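Local coordinates for extragenic suppressor (Pyrococcus furiosus, PDB 1XI6), which hydrolyses fructose 1,6-bisphosphate to fructose 6-phosphate as a magnesium-dependent phosphatase of the inositol monophosphatase superfamily, at residues F25-M30 with Y125-E130; E86-D92 with S110-K116. All coordinates share one frame; numbering follows the deposited sequence.

Interaction 1: residues F25-M30 with Y125-E130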
ATOM      1  N   PHE A  25     -13.138 -10.166   2.957  1.00 50.00           N
ATOM      2  CA  PHE A  25     -11.983 -10.209   3.827  1.00 50.00           C
ATOM      3  C   PHE A  25     -12.405 -10.162   5.286  1.00 50.00           C
ATOM      4  O   PHE A  25     -11.761 -10.775   6.138  1.00 50.00           O
ATOM      5  CB  PHE A  25     -11.064  -9.034   3.517  1.00 50.00           C
ATOM      6  CG  PHE A  25      -9.761  -9.059   4.265  1.00 50.00           C
ATOM      7  CD1 PHE A  25      -8.598  -9.475   3.631  1.00 50.00           C
ATOM      8  CD2 PHE A  25      -9.688  -8.654   5.599  1.00 50.00           C
ATOM      9  CE1 PHE A  25      -7.383  -9.488   4.313  1.00 50.00           C
ATOM     10  CE2 PHE A  25      -8.484  -8.672   6.293  1.00 50.00           C
ATOM     11  CZ  PHE A  25      -7.331  -9.083   5.652  1.00 50.00           C
ATOM     12  N   GLU A  26     -13.481  -9.432   5.570  1.00 50.00           N
ATOM     13  CA  GLU A  26     -13.942  -9.254   6.939  1.00 50.00           C
ATOM     14  C   GLU A  26     -14.483 -10.561   7.502  1.00 50.00           C
ATOM     15  O   GLU A  26     -14.269 -10.873   8.675  1.00 50.00           O
ATOM     16  CB  GLU A  26     -14.985  -8.133   7.035  1.00 50.00           C
ATOM     17  CG  GLU A  26     -14.407  -6.707   7.035  1.00 50.00           C
ATOM     18  CD  GLU A  26     -13.906  -6.220   8.409  0.50 50.00           C
ATOM     19  OE1 GLU A  26     -13.551  -5.020   8.509  0.50 50.00           O
ATOM     20  OE2 GLU A  26     -13.866  -7.009   9.384  0.50 50.00           O
ATOM     21  N   THR A  27     -15.160 -11.327   6.653  1.00 50.00           N
ATOM     22  CA  THR A  27     -15.804 -12.572   7.077  1.00 50.00           C
ATOM     23  C   THR A  27     -14.877 -13.780   7.008  1.00 50.00           C
ATOM     24  O   THR A  27     -14.980 -14.682   7.835  1.00 50.00           O
ATOM     25  CB  THR A  27     -17.080 -12.872   6.255  1.00 50.00           C
ATOM     26  OG1 THR A  27     -16.778 -12.801   4.857  1.00 50.00           O
ATOM     27  CG2 THR A  27     -18.183 -11.880   6.594  1.00 50.00           C
ATOM     28  N   THR A  28     -13.974 -13.774   6.032  1.00 50.00           N
ATOM     29  CA  THR A  28     -13.165 -14.939   5.671  1.00 50.00           C
ATOM     30  C   THR A  28     -11.721 -14.886   6.194  1.00 50.00           C
ATOM     31  O   THR A  28     -11.192 -15.909   6.626  1.00 50.00           O
ATOM     32  CB  THR A  28     -13.199 -15.153   4.135  1.00 50.00           C
ATOM     33  OG1 THR A  28     -14.556 -15.341   3.727  1.00 50.00           O
ATOM     34  CG2 THR A  28     -12.398 -16.358   3.695  1.00 50.00           C
ATOM     35  N   ILE A  29     -11.082 -13.719   6.166  1.00 50.00           N
ATOM     36  CA  ILE A  29      -9.689 -13.639   6.628  1.00 50.00           C
ATOM     37  C   ILE A  29      -9.527 -13.101   8.065  1.00 50.00           C
ATOM     38  O   ILE A  29      -8.620 -13.509   8.777  1.00 50.00           O
ATOM     39  CB  ILE A  29      -8.748 -12.946   5.578  1.00 50.00           C
ATOM     40  CG1 ILE A  29      -8.472 -13.889   4.411  1.00 50.00           C
ATOM     41  CG2 ILE A  29      -7.393 -12.587   6.171  1.00 50.00           C
ATOM     42  CD1 ILE A  29      -9.447 -13.819   3.305  1.00 50.00           C
ATOM     43  N   MET A  30     -10.420 -12.214   8.489  1.00 50.00           N
ATOM     44  CA  MET A  30     -10.361 -11.639   9.840  1.00 50.00           C
ATOM     45  C   MET A  30     -10.409 -12.644  11.003  1.00 50.00           C
ATOM     46  O   MET A  30      -9.732 -12.421  12.011  1.00 50.00           O
ATOM     47  CB  MET A  30     -11.429 -10.554  10.030  1.00 50.00           C
ATOM     48  CG  MET A  30     -11.022  -9.174   9.559  1.00 50.00           C
ATOM     49  SD  MET A  30      -9.447  -8.640  10.239  1.00 50.00           S
ATOM     50  CE  MET A  30      -9.811  -8.461  11.981  1.00 50.00           C
ATOM     51  N   TYR A 125      -7.739  -0.566   2.569  1.00 50.00           N
ATOM     52  CA  TYR A 125      -8.651  -0.790   3.675  1.00 50.00           C
ATOM     53  C   TYR A 125      -7.897  -1.296   4.901  1.00 50.00           C
ATOM     54  O   TYR A 125      -7.139  -2.261   4.817  1.00 50.00           O
ATOM     55  CB  TYR A 125      -9.806  -1.729   3.300  1.00 50.00           C
ATOM     56  CG  TYR A 125     -10.786  -1.929   4.439  1.00 50.00           C
ATOM     57  CD1 TYR A 125     -10.846  -3.138   5.126  1.00 50.00           C
ATOM     58  CD2 TYR A 125     -11.639  -0.892   4.849  1.00 50.00           C
ATOM     59  CE1 TYR A 125     -11.742  -3.315   6.190  1.00 50.00           C
ATOM     60  CE2 TYR A 125     -12.536  -1.062   5.915  1.00 50.00           C
ATOM     61  CZ  TYR A 125     -12.582  -2.273   6.578  1.00 50.00           C
ATOM     62  OH  TYR A 125     -13.465  -2.454   7.616  1.00 50.00           O
ATOM     63  N   GLU A 126      -8.121  -0.628   6.031  1.00 50.00           N
ATOM     64  CA  GLU A 126      -7.492  -0.986   7.294  1.00 50.00           C
ATOM     65  C   GLU A 126      -8.515  -1.614   8.233  1.00 50.00           C
ATOM     66  O   GLU A 126      -9.223  -0.895   8.923  1.00 50.00           O
ATOM     67  CB  GLU A 126      -6.863   0.238   7.946  1.00 50.00           C
ATOM     68  CG  GLU A 126      -5.861  -0.112   8.991  1.00 50.00           C
ATOM     69  CD  GLU A 126      -5.525   1.018   9.936  1.00 50.00           C
ATOM     70  OE1 GLU A 126      -5.900   2.182   9.689  1.00 50.00           O
ATOM     71  OE2 GLU A 126      -4.866   0.720  10.950  1.00 50.00           O
ATOM     72  N   PRO A 127      -8.596  -2.960   8.258  1.00 50.00           N
ATOM     73  CA  PRO A 127      -9.664  -3.637   9.001  1.00 50.00           C
ATOM     74  C   PRO A 127      -9.800  -3.275  10.487  1.00 50.00           C
ATOM     75  O   PRO A 127     -10.926  -3.123  10.947  1.00 50.00           O
ATOM     76  CB  PRO A 127      -9.335  -5.125   8.804  1.00 50.00           C
ATOM     77  CG  PRO A 127      -8.560  -5.163   7.555  1.00 50.00           C
ATOM     78  CD  PRO A 127      -7.720  -3.936   7.582  1.00 50.00           C
ATOM     79  N   MET A 128      -8.687  -3.115  11.211  1.00 50.00           N
ATOM     80  CA  MET A 128      -8.726  -2.804  12.661  1.00 50.00           C
ATOM     81  C   MET A 128      -9.369  -1.464  13.011  1.00 50.00           C
ATOM     82  O   MET A 128      -9.942  -1.314  14.088  1.00 50.00           O
ATOM     83  CB  MET A 128      -7.329  -2.860  13.298  1.00 50.00           C
ATOM     84  CG  MET A 128      -6.693  -4.243  13.363  1.00 50.00           C
ATOM     85  SD  MET A 128      -7.702  -5.605  13.998  1.00 50.00           S
ATOM     86  CE  MET A 128      -7.931  -5.110  15.703  1.00 50.00           C
ATOM     87  N   THR A 129      -9.259  -0.496  12.106  1.00 50.00           N
ATOM     88  CA  THR A 129      -9.839   0.835  12.292  1.00 50.00           C
ATOM     89  C   THR A 129     -11.062   1.066  11.414  1.00 50.00           C
ATOM     90  O   THR A 129     -11.708   2.106  11.525  1.00 50.00           O
ATOM     91  CB  THR A 129      -8.828   1.937  11.962  1.00 50.00           C
ATOM     92  OG1 THR A 129      -8.382   1.771  10.615  1.00 50.00           O
ATOM     93  CG2 THR A 129      -7.625   1.881  12.893  1.00 50.00           C
ATOM     94  N   GLU A 130     -11.364   0.097  10.546  1.00 50.00           N
ATOM     95  CA  GLU A 130     -12.438   0.175   9.526  1.00 50.00           C
ATOM     96  C   GLU A 130     -12.292   1.359   8.565  1.00 50.00           C
ATOM     97  O   GLU A 130     -13.272   1.968   8.148  1.00 50.00           O
ATOM     98  CB  GLU A 130     -13.825   0.130  10.171  1.00 50.00           C
ATOM     99  CG  GLU A 130     -14.136  -1.211  10.810  1.00 50.00           C
ATOM    100  CD  GLU A 130     -15.545  -1.295  11.385  1.00 50.00           C
ATOM    101  OE1 GLU A 130     -15.962  -2.415  11.768  1.00 50.00           O
ATOM    102  OE2 GLU A 130     -16.240  -0.254  11.460  1.00 50.00           O
TER

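Interaction 2: residues E86-D92 with S110-K116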
ATOM      1  N   GLU A  86      -6.841  -3.870 -21.292  1.00 50.00           N
ATOM      2  CA  GLU A  86      -6.594  -2.430 -21.152  1.00 50.00           C
ATOM      3  C   GLU A  86      -6.301  -2.037 -19.701  1.00 50.00           C
ATOM      4  O   GLU A  86      -5.577  -1.067 -19.444  1.00 50.00           O
ATOM      5  CB  GLU A  86      -7.800  -1.639 -21.660  1.00 50.00           C
ATOM      6  CG  GLU A  86      -7.555  -0.143 -21.848  1.00 50.00           C
ATOM      7  CD  GLU A  86      -8.827   0.639 -22.138  1.00 50.00           C
ATOM      8  OE1 GLU A  86      -9.867   0.030 -22.497  1.00 50.00           O
ATOM      9  OE2 GLU A  86      -8.788   1.879 -22.008  1.00 50.00           O
ATOM     10  N   TYR A  87      -6.869  -2.806 -18.771  1.00 50.00           N
ATOM     11  CA  TYR A  87      -6.783  -2.531 -17.347  1.00 50.00           C
ATOM     12  C   TYR A  87      -5.850  -3.472 -16.581  1.00 50.00           C
ATOM     13  O   TYR A  87      -5.814  -4.681 -16.830  1.00 50.00           O
ATOM     14  CB  TYR A  87      -8.173  -2.590 -16.735  1.00 50.00           C
ATOM     15  CG  TYR A  87      -9.148  -1.555 -17.247  1.00 50.00           C
ATOM     16  CD1 TYR A  87     -10.170  -1.919 -18.120  1.00 50.00           C
ATOM     17  CD2 TYR A  87      -9.066  -0.213 -16.839  1.00 50.00           C
ATOM     18  CE1 TYR A  87     -11.085  -0.982 -18.588  1.00 50.00           C
ATOM     19  CE2 TYR A  87      -9.979   0.737 -17.303  1.00 50.00           C
ATOM     20  CZ  TYR A  87     -10.989   0.343 -18.182  1.00 50.00           C
ATOM     21  OH  TYR A  87     -11.907   1.263 -18.657  1.00 50.00           O
ATOM     22  N   THR A  88      -5.106  -2.901 -15.641  1.00 50.00           N
ATOM     23  CA  THR A  88      -4.199  -3.668 -14.792  1.00 50.00           C
ATOM     24  C   THR A  88      -4.500  -3.388 -13.320  1.00 50.00           C
ATOM     25  O   THR A  88      -4.552  -2.231 -12.903  1.00 50.00           O
ATOM     26  CB  THR A  88      -2.714  -3.356 -15.118  1.00 50.00           C
ATOM     27  OG1 THR A  88      -2.482  -3.574 -16.511  1.00 50.00           O
ATOM     28  CG2 THR A  88      -1.766  -4.244 -14.319  1.00 50.00           C
ATOM     29  N   VAL A  89      -4.701  -4.456 -12.553  1.00 50.00           N
ATOM     30  CA  VAL A  89      -4.919  -4.368 -11.115  1.00 50.00           C
ATOM     31  C   VAL A  89      -3.688  -4.893 -10.371  1.00 50.00           C
ATOM     32  O   VAL A  89      -3.329  -6.062 -10.501  1.00 50.00           O
ATOM     33  CB  VAL A  89      -6.185  -5.148 -10.672  1.00 50.00           C
ATOM     34  CG1 VAL A  89      -6.511  -4.862  -9.230  1.00 50.00           C
ATOM     35  CG2 VAL A  89      -7.377  -4.776 -11.521  1.00 50.00           C
ATOM     36  N   ILE A  90      -3.038  -4.023  -9.606  1.00 50.00           N
ATOM     37  CA  ILE A  90      -2.014  -4.466  -8.658  1.00 50.00           C
ATOM     38  C   ILE A  90      -2.676  -4.761  -7.315  1.00 50.00           C
ATOM     39  O   ILE A  90      -3.349  -3.915  -6.731  1.00 50.00           O
ATOM     40  CB  ILE A  90      -0.864  -3.461  -8.480  1.00 50.00           C
ATOM     41  CG1 ILE A  90      -0.344  -3.006  -9.853  1.00 50.00           C
ATOM     42  CG2 ILE A  90       0.233  -4.072  -7.601  1.00 50.00           C
ATOM     43  CD1 ILE A  90       0.874  -2.099  -9.823  1.00 50.00           C
ATOM     44  N   VAL A  91      -2.468  -5.984  -6.851  1.00 50.00           N
ATOM     45  CA  VAL A  91      -3.128  -6.526  -5.681  1.00 50.00           C
ATOM     46  C   VAL A  91      -2.118  -6.792  -4.564  1.00 50.00           C
ATOM     47  O   VAL A  91      -1.158  -7.553  -4.752  1.00 50.00           O
ATOM     48  CB  VAL A  91      -3.857  -7.846  -6.052  1.00 50.00           C
ATOM     49  CG1 VAL A  91      -4.395  -8.559  -4.807  1.00 50.00           C
ATOM     50  CG2 VAL A  91      -4.972  -7.579  -7.031  1.00 50.00           C
ATOM     51  N   ASP A  92      -2.322  -6.166  -3.410  1.00 50.00           N
ATOM     52  CA  ASP A  92      -1.662  -6.641  -2.193  1.00 50.00           C
ATOM     53  C   ASP A  92      -2.747  -7.204  -1.280  1.00 50.00           C
ATOM     54  O   ASP A  92      -3.489  -6.442  -0.655  1.00 50.00           O
ATOM     55  CB  ASP A  92      -0.827  -5.552  -1.504  1.00 50.00           C
ATOM     56  CG  ASP A  92       0.175  -6.117  -0.480  1.00 50.00           C
ATOM     57  OD1 ASP A  92       0.080  -7.313  -0.097  1.00 50.00           O
ATOM     58  OD2 ASP A  92       1.074  -5.348  -0.046  1.00 50.00           O
ATOM     59  N   SER A 110      -4.909  -3.986  -0.222  1.00 50.00           N
ATOM     60  CA  SER A 110      -4.816  -2.875  -1.188  1.00 50.00           C
ATOM     61  C   SER A 110      -5.044  -3.269  -2.654  1.00 50.00           C
ATOM     62  O   SER A 110      -4.739  -4.392  -3.065  1.00 50.00           O
ATOM     63  CB  SER A 110      -3.501  -2.097  -1.023  1.00 50.00           C
ATOM     64  OG  SER A 110      -2.396  -2.844  -1.476  1.00 50.00           O
ATOM     65  N   LEU A 111      -5.593  -2.332  -3.421  1.00 50.00           N
ATOM     66  CA  LEU A 111      -5.810  -2.496  -4.850  1.00 50.00           C
ATOM     67  C   LEU A 111      -5.440  -1.223  -5.557  1.00 50.00           C
ATOM     68  O   LEU A 111      -5.885  -0.158  -5.167  1.00 50.00           O
ATOM     69  CB  LEU A 111      -7.281  -2.798  -5.156  1.00 50.00           C
ATOM     70  CG  LEU A 111      -7.955  -4.038  -4.570  1.00 50.00           C
ATOM     71  CD1 LEU A 111      -9.420  -3.989  -4.866  1.00 50.00           C
ATOM     72  CD2 LEU A 111      -7.342  -5.322  -5.122  1.00 50.00           C
ATOM     73  N   ALA A 112      -4.624  -1.339  -6.597  1.00 50.00           N
ATOM     74  CA  ALA A 112      -4.328  -0.214  -7.488  1.00 50.00           C
ATOM     75  C   ALA A 112      -4.765  -0.561  -8.914  1.00 50.00           C
ATOM     76  O   ALA A 112      -4.364  -1.585  -9.456  1.00 50.00           O
ATOM     77  CB  ALA A 112      -2.844   0.151  -7.429  1.00 50.00           C
ATOM     78  N   VAL A 113      -5.599   0.294  -9.499  1.00 50.00           N
ATOM     79  CA  VAL A 113      -6.238   0.036 -10.798  1.00 50.00           C
ATOM     80  C   VAL A 113      -5.738   1.012 -11.855  1.00 50.00           C
ATOM     81  O   VAL A 113      -5.906   2.234 -11.733  1.00 50.00           O
ATOM     82  CB  VAL A 113      -7.788   0.136 -10.702  1.00 50.00           C
ATOM     83  CG1 VAL A 113      -8.439   0.059 -12.082  1.00 50.00           C
ATOM     84  CG2 VAL A 113      -8.338  -0.950  -9.794  1.00 50.00           C
ATOM     85  N   PHE A 114      -5.125   0.459 -12.894  1.00 50.00           N
ATOM     86  CA  PHE A 114      -4.607   1.259 -13.997  1.00 50.00           C
ATOM     87  C   PHE A 114      -5.437   1.063 -15.255  1.00 50.00           C
ATOM     88  O   PHE A 114      -5.873  -0.053 -15.561  1.00 50.00           O
ATOM     89  CB  PHE A 114      -3.151   0.903 -14.279  1.00 50.00           C
ATOM     90  CG  PHE A 114      -2.217   1.213 -13.149  1.00 50.00           C
ATOM     91  CD1 PHE A 114      -2.107   0.352 -12.052  1.00 50.00           C
ATOM     92  CD2 PHE A 114      -1.427   2.355 -13.181  1.00 50.00           C
ATOM     93  CE1 PHE A 114      -1.230   0.636 -10.998  1.00 50.00           C
ATOM     94  CE2 PHE A 114      -0.549   2.647 -12.133  1.00 50.00           C
ATOM     95  CZ  PHE A 114      -0.454   1.786 -11.041  1.00 50.00           C
ATOM     96  N   LYS A 115      -5.664   2.167 -15.960  1.00 50.00           N
ATOM     97  CA  LYS A 115      -6.178   2.141 -17.322  1.00 50.00           C
ATOM     98  C   LYS A 115      -4.984   2.417 -18.219  1.00 50.00           C
ATOM     99  O   LYS A 115      -4.531   3.562 -18.334  1.00 50.00           O
ATOM    100  CB  LYS A 115      -7.260   3.201 -17.516  1.00 50.00           C
ATOM    101  CG  LYS A 115      -7.919   3.147 -18.870  1.00 50.00           C
ATOM    102  CD  LYS A 115      -8.968   4.222 -19.020  1.00 50.00           C
ATOM    103  CE  LYS A 115     -10.081   3.752 -19.933  1.00 50.00           C
ATOM    104  NZ  LYS A 115     -10.637   4.871 -20.740  1.00 50.00           N
ATOM    105  N   LYS A 116      -4.472   1.357 -18.839  1.00 50.00           N
ATOM    106  CA  LYS A 116      -3.220   1.412 -19.605  1.00 50.00           C
ATOM    107  C   LYS A 116      -2.054   1.723 -18.658  1.00 50.00           C
ATOM    108  O   LYS A 116      -1.691   0.869 -17.843  1.00 50.00           O
ATOM    109  CB  LYS A 116      -3.310   2.378 -20.810  1.00 50.00           C
ATOM    110  CG  LYS A 116      -4.238   1.886 -21.941  1.00 50.00           C
ATOM    111  CD  LYS A 116      -4.418   2.905 -23.071  1.00 50.00           C
ATOM    112  CE  LYS A 116      -5.672   3.779 -22.880  1.00 50.00           C
ATOM    113  NZ  LYS A 116      -5.797   4.860 -23.914  1.00 50.00           N
TER

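Interaction 1: residues F25-M30 with Y125-E130
The rings of Phe25 and Tyr125 meet their partners across this contact in different ways. On one face of the Phe25 ring lies CG2 of Ile29, from the next turn of the same chain segment, offset toward the rim. Phe25 CE2 approaches Pro127 CG at 3.7 Å, the proline reaching the aromatic ring obliquely and the two side chains crossing at about a right angle. The Tyr125 ring is met at its edge and in its plane by OE1 of Glu26, which accepts a hydrogen bond from Tyr125 OH at 2.7 Å. The hydroxyl comes in nearly along the C-O axis of the acceptor, and the carboxylate is turned 66° against the ring. A bend at chi2 (-82°) turns the glutamate chain so that its carboxylate reaches this hydroxyl. The pairing joins the C-terminal part of helix 11-28 to the end of strand 118-126 and the turn after it, a helix-on-sheet junction within the inositol monophosphatase fold. Phe25 also lies close to Leu94, which probably binds magnesium as its counterparts in related enzymes do. Farther along, Met30 SD packs on Pro127 CB at 3.8 Å, while its methyl CE lies 4.1 Å from Met128 SD. Both methionine chains are bent at chi2 and chi3, which brings the methyl of Met30 beside the sulfur of Met128. Phe107, from a neighbouring loop, touches Met30, Pro127 and Met128.

Interaction 2: residues E86-D92 with S110-K116
Tyr87 and Lys115 lie side by side and point the same way, the lysine methylenes following the tyrosine from ring to hydroxyl: Lys115 CG is 3.5 Å from Tyr87 CE2, and Lys115 CE is 3.3 Å from Tyr87 OH. Lys115 leaves the strand with CG anti to the backbone N (chi1 -175°), then bends at chi3 and chi4. Glu86, extended beyond CG, runs beside it, giving a long salt bridge of 3.7 Å between Glu86 OE2 and Lys115 NZ. On the same face as Tyr87, Val91 CG2 packs alongside Leu111 CD2 at 3.8 Å; helix 11-28 covers Leu111 and Val113. The other face carries Ile90, whose CG1 stands anti to the carbonyl carbon (chi1 -49°), a turn that sends CD1 to Phe114 CE1 at 3.6 Å. The Phe114 ring has Thr88 O at its edge, in plane, and Phe237 edge-to-face, while helix 208-219 packs on Ile90, Ser110 and Ala112. The Asp92 carboxylate leads away from Ser110 and comes close to Asp210. Both aspartates probably bind magnesium, as in related enzymes. Seven backbone hydrogen bonds join the segments, including Phe114 N to Thr88 O at 2.8 Å. The two strands form an antiparallel pair between helical layers, with a probable magnesium-binding aspartate at a strand end, as in the inositol monophosphatase superfamily.

In the fold
Interaction 2 is nested along the chain inside the loop closed by interaction 1: strands 87-92 and 108-115 both come after helix 11-28 and before the turn at 127-130. The centres of the two interactions are about 21 Å apart, and the nearest atoms are about 5 Å from each other without touching. They nevertheless share one mixed sheet, because strand 108-115 of interaction 2 is followed by, and pairs with, strand 118-126 of interaction 1. Helix 11-28 links them as well, packing on strand 108-115 before its C-terminal part meets residues 125-130. The predicted magnesium site relates to both: interaction 2 contains Asp92, while interaction 1 approaches Leu94.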